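Universal stress protein (Archaeoglobus fulgidus, PDB 6HCD) is of unknown function but belongs to the universal stress protein A family, whose members are generally linked to survival under stress. Local coordinates at residues V139-D142 against V143-A147; L42-A45 against A46-A49. One frame throughout, in Å; residues are numbered along the deposited sequence.

Interaction 1. Residues V139-D142 against V143-A147; sequences VARD and VILKA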
# COMPACT_ATOMS: atom_id res chain seq x y z
N VAL A 139 4.70 4.19 13.02
CA VAL A 139 3.67 3.14 13.01
C VAL A 139 3.52 2.59 11.58
O VAL A 139 3.62 1.39 11.38
CB VAL A 139 2.33 3.64 13.59
CG1 VAL A 139 1.23 2.60 13.46
CG2 VAL A 139 2.49 4.08 15.04
N ALA A 140 3.33 3.48 10.61
CA ALA A 140 3.13 3.10 9.21
C ALA A 140 4.34 2.30 8.70
O ALA A 140 4.17 1.31 8.01
CB ALA A 140 2.91 4.33 8.36
N ARG A 141 5.54 2.75 9.03
CA ARG A 141 6.77 2.11 8.60
C ARG A 141 6.74 0.62 8.97
O ARG A 141 6.99 -0.25 8.16
CB ARG A 141 7.97 2.81 9.24
CG ARG A 141 9.31 2.15 8.95
CD ARG A 141 10.38 2.58 9.96
NE ARG A 141 11.70 2.26 9.46
CZ ARG A 141 12.21 1.03 9.40
NH1 ARG A 141 11.59 0.04 10.01
NH2 ARG A 141 13.32 0.82 8.72
N ASP A 142 6.45 0.33 10.24
CA ASP A 142 6.53 -1.03 10.76
C ASP A 142 5.33 -1.85 10.28
O ASP A 142 5.45 -3.05 10.08
CB ASP A 142 6.68 -1.03 12.28
CG ASP A 142 8.10 -0.73 12.75
OD1 ASP A 142 9.01 -0.49 11.89
OD2 ASP A 142 8.29 -0.73 13.97
N VAL A 143 4.16 -1.22 10.09
CA VAL A 143 3.00 -1.92 9.51
C VAL A 143 3.36 -2.40 8.11
O VAL A 143 3.08 -3.53 7.78
CB VAL A 143 1.74 -1.05 9.49
CG1 VAL A 143 0.66 -1.62 8.58
CG2 VAL A 143 1.21 -0.83 10.88
N ILE A 144 3.97 -1.53 7.29
CA ILE A 144 4.30 -1.87 5.92
C ILE A 144 5.24 -3.09 5.89
O ILE A 144 5.06 -3.97 5.06
CB ILE A 144 4.90 -0.66 5.17
CG1 ILE A 144 3.86 0.45 5.00
CG2 ILE A 144 5.50 -1.07 3.84
CD1 ILE A 144 4.49 1.81 4.73
N LEU A 145 6.23 -3.13 6.78
CA LEU A 145 7.25 -4.20 6.76
C LEU A 145 6.73 -5.49 7.40
O LEU A 145 7.09 -6.59 6.96
CB LEU A 145 8.50 -3.69 7.49
CG LEU A 145 9.23 -2.54 6.80
CD1 LEU A 145 10.39 -2.06 7.63
CD2 LEU A 145 9.71 -3.00 5.42
N LYS A 146 5.92 -5.37 8.46
CA LYS A 146 5.50 -6.52 9.26
C LYS A 146 4.25 -7.21 8.70
O LYS A 146 4.01 -8.37 9.00
CB LYS A 146 5.26 -6.11 10.72
CG LYS A 146 6.53 -5.84 11.50
CD LYS A 146 6.30 -5.23 12.86
CE LYS A 146 7.59 -5.06 13.63
NZ LYS A 146 7.33 -4.98 15.09
N ALA A 147 3.43 -6.51 7.91
CA ALA A 147 2.12 -7.03 7.53
C ALA A 147 2.26 -8.29 6.67
O ALA A 147 3.17 -8.37 5.86
CB ALA A 147 1.32 -5.98 6.82

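Interaction 2. Residues L42-A45 against A46-A49; sequences LRFA and AEEA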
# COMPACT_ATOMS: atom_id res chain seq x y z
N LEU A 42 -9.56 7.25 4.96
CA LEU A 42 -10.90 6.65 5.11
C LEU A 42 -11.66 6.70 3.79
O LEU A 42 -12.33 5.75 3.46
CB LEU A 42 -11.65 7.39 6.21
CG LEU A 42 -11.17 7.12 7.64
CD1 LEU A 42 -11.65 8.21 8.59
CD2 LEU A 42 -11.60 5.74 8.11
N ARG A 43 -11.57 7.81 3.06
CA ARG A 43 -12.25 7.94 1.77
C ARG A 43 -11.72 6.88 0.79
O ARG A 43 -12.51 6.27 0.06
CB ARG A 43 -12.10 9.36 1.20
CG ARG A 43 -12.95 10.39 1.94
CD ARG A 43 -13.18 11.66 1.15
NE ARG A 43 -11.94 12.40 0.97
CZ ARG A 43 -11.49 13.33 1.81
NH1 ARG A 43 -12.18 13.64 2.89
NH2 ARG A 43 -10.34 13.94 1.57
N PHE A 44 -10.41 6.65 0.78
CA PHE A 44 -9.83 5.64 -0.13
C PHE A 44 -10.30 4.23 0.28
O PHE A 44 -10.66 3.43 -0.57
CB PHE A 44 -8.30 5.68 -0.16
CG PHE A 44 -7.72 4.92 -1.33
CD1 PHE A 44 -7.49 3.56 -1.24
CD2 PHE A 44 -7.45 5.56 -2.52
CE1 PHE A 44 -6.96 2.86 -2.31
CE2 PHE A 44 -6.90 4.86 -3.59
CZ PHE A 44 -6.66 3.51 -3.48
N ALA A 45 -10.26 3.95 1.59
CA ALA A 45 -10.72 2.69 2.16
C ALA A 45 -12.19 2.43 1.81
O ALA A 45 -12.55 1.30 1.46
CB ALA A 45 -10.48 2.69 3.65
N ALA A 46 -13.04 3.45 1.93
CA ALA A 46 -14.48 3.34 1.62
C ALA A 46 -14.68 2.99 0.15
O ALA A 46 -15.57 2.20 -0.18
CB ALA A 46 -15.22 4.62 1.97
N GLU A 47 -13.88 3.59 -0.74
CA GLU A 47 -13.99 3.34 -2.16
C GLU A 47 -13.60 1.89 -2.45
O GLU A 47 -14.29 1.20 -3.20
CB GLU A 47 -13.15 4.37 -2.93
CG GLU A 47 -13.08 4.14 -4.42
CD GLU A 47 -12.17 5.10 -5.17
OE1 GLU A 47 -10.95 5.23 -4.85
OE2 GLU A 47 -12.69 5.72 -6.08
N GLU A 48 -12.51 1.41 -1.83
CA GLU A 48 -12.10 0.01 -1.96
C GLU A 48 -13.25 -0.92 -1.53
O GLU A 48 -13.56 -1.91 -2.20
CB GLU A 48 -10.86 -0.26 -1.10
CG GLU A 48 -9.57 0.24 -1.71
CD GLU A 48 -8.95 -0.69 -2.74
OE1 GLU A 48 -9.43 -1.82 -2.86
OE2 GLU A 48 -8.03 -0.25 -3.44
N ALA A 49 -13.89 -0.58 -0.41
CA ALA A 49 -14.95 -1.39 0.19
C ALA A 49 -16.19 -1.40 -0.71
O ALA A 49 -16.80 -2.45 -0.90
CB ALA A 49 -15.28 -0.85 1.56

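Interaction 1. Residues V139-D142 against V143-A147
Asp142 O receives the backbone N of Lys146 at 2.9 Å, and the same lysine lays the start of its side chain over this oxygen, with Lys146 CB 3.1 Å from Asp142 O. The bond lies in the last turn of helix 138-146, the helix that leads into the closing strand 151-154 of the alpha/beta fold. Two residues earlier, Ile144 N bonds to Ala140 O, and Ile144 CG1 lies 3.1 Å from that oxygen because chi1 of -66° swings CG1 back beside its own backbone N. Val143 N bonds to Val139 O, while the bond from Leu145 N to Arg141 O is longer, at 3.3 Å.

The outer side of the helix carries charge. Arg141 extends with CG opposite its backbone N (chi1 176°), and its NH1 forms a salt bridge with OD1 of the adjacent Asp142 at 3.2 Å, the acceptor lying in the guanidinium plane. Leu145 crosses the arginine obliquely, its CD1 3.4 Å from Arg141 NH1. The other nitrogen, NH2, bonds to Leu134 O of the second subunit. Lys146 NZ stops 4.5 Å from Asp142 OD2 and makes its salt bridge with Asp107 instead. On the inner side Ala140, Val143 and Ile144 pack on strand 120-128. The guanidinium is thus held by two of its nitrogens, NH1 by a carboxylate of its own helix and NH2 by a carbonyl of the partner chain, so intrahelical pairing probably orients the arginine for dimer contact.

Interaction 2. Residues L42-A45 against A46-A49
Phe44 and Glu48 lie side by side one helical turn apart on helix 36-52, the crossover helix of a beta-alpha-beta unit between strands 27-30 and 56-62. The ring and the carboxylate plane are turned 40° against each other, and Glu48 CG approaches Phe44 CE1 to 3.7 Å. Two torsions bring the acid there: chi1 of -78° sets CG beside the backbone N, and the bend at chi2 brings OE2 to the CE1 side of the ring. Beneath the pair, Glu48 N bonds to Phe44 O at 3.0 Å, one of four successive i to i+4 bonds that begin with Ala46 N to Leu42 O.

Farther out, Ile152 of strand 151-154 touches both side chains, while Ala45 packs on Ile27 and Val29 of strand 27-30, and Leu42 on Val29. Arginines fix the acids: Glu48 OE1 pairs with Arg52 of its own helix, whereas Glu48 OE2 and Glu47 OE1 pair with Arg52 of the second subunit. The arginines probably offset the repulsion between Glu48 OE2 and its counterpart in that subunit. Within the helix, the same OE2 sits 3.5 Å from Phe44 CE1.

Interaction 2 comes first along the chain, on helix 36-52, and interaction 1 follows near the carboxyl end, on helix 138-146. Their centres are 20 Å apart and their nearest atoms about 13 Å, with no direct touch. What they share is the central sheet: the helices touch alternate residues of strand 151-154, Ile144 meeting Val151 and Cys153 and Phe44 meeting Ile152 and Ile154, and so pack on its two faces. Strand 120-128 lies between strands 27-30 and 151-154. Both also face the second subunit, through Leu134, Phe136 and Lys155 of that chain at 139-147 and through its Arg52 at 42-49. Two sequence-distant helices thereby contribute to one dimer contact.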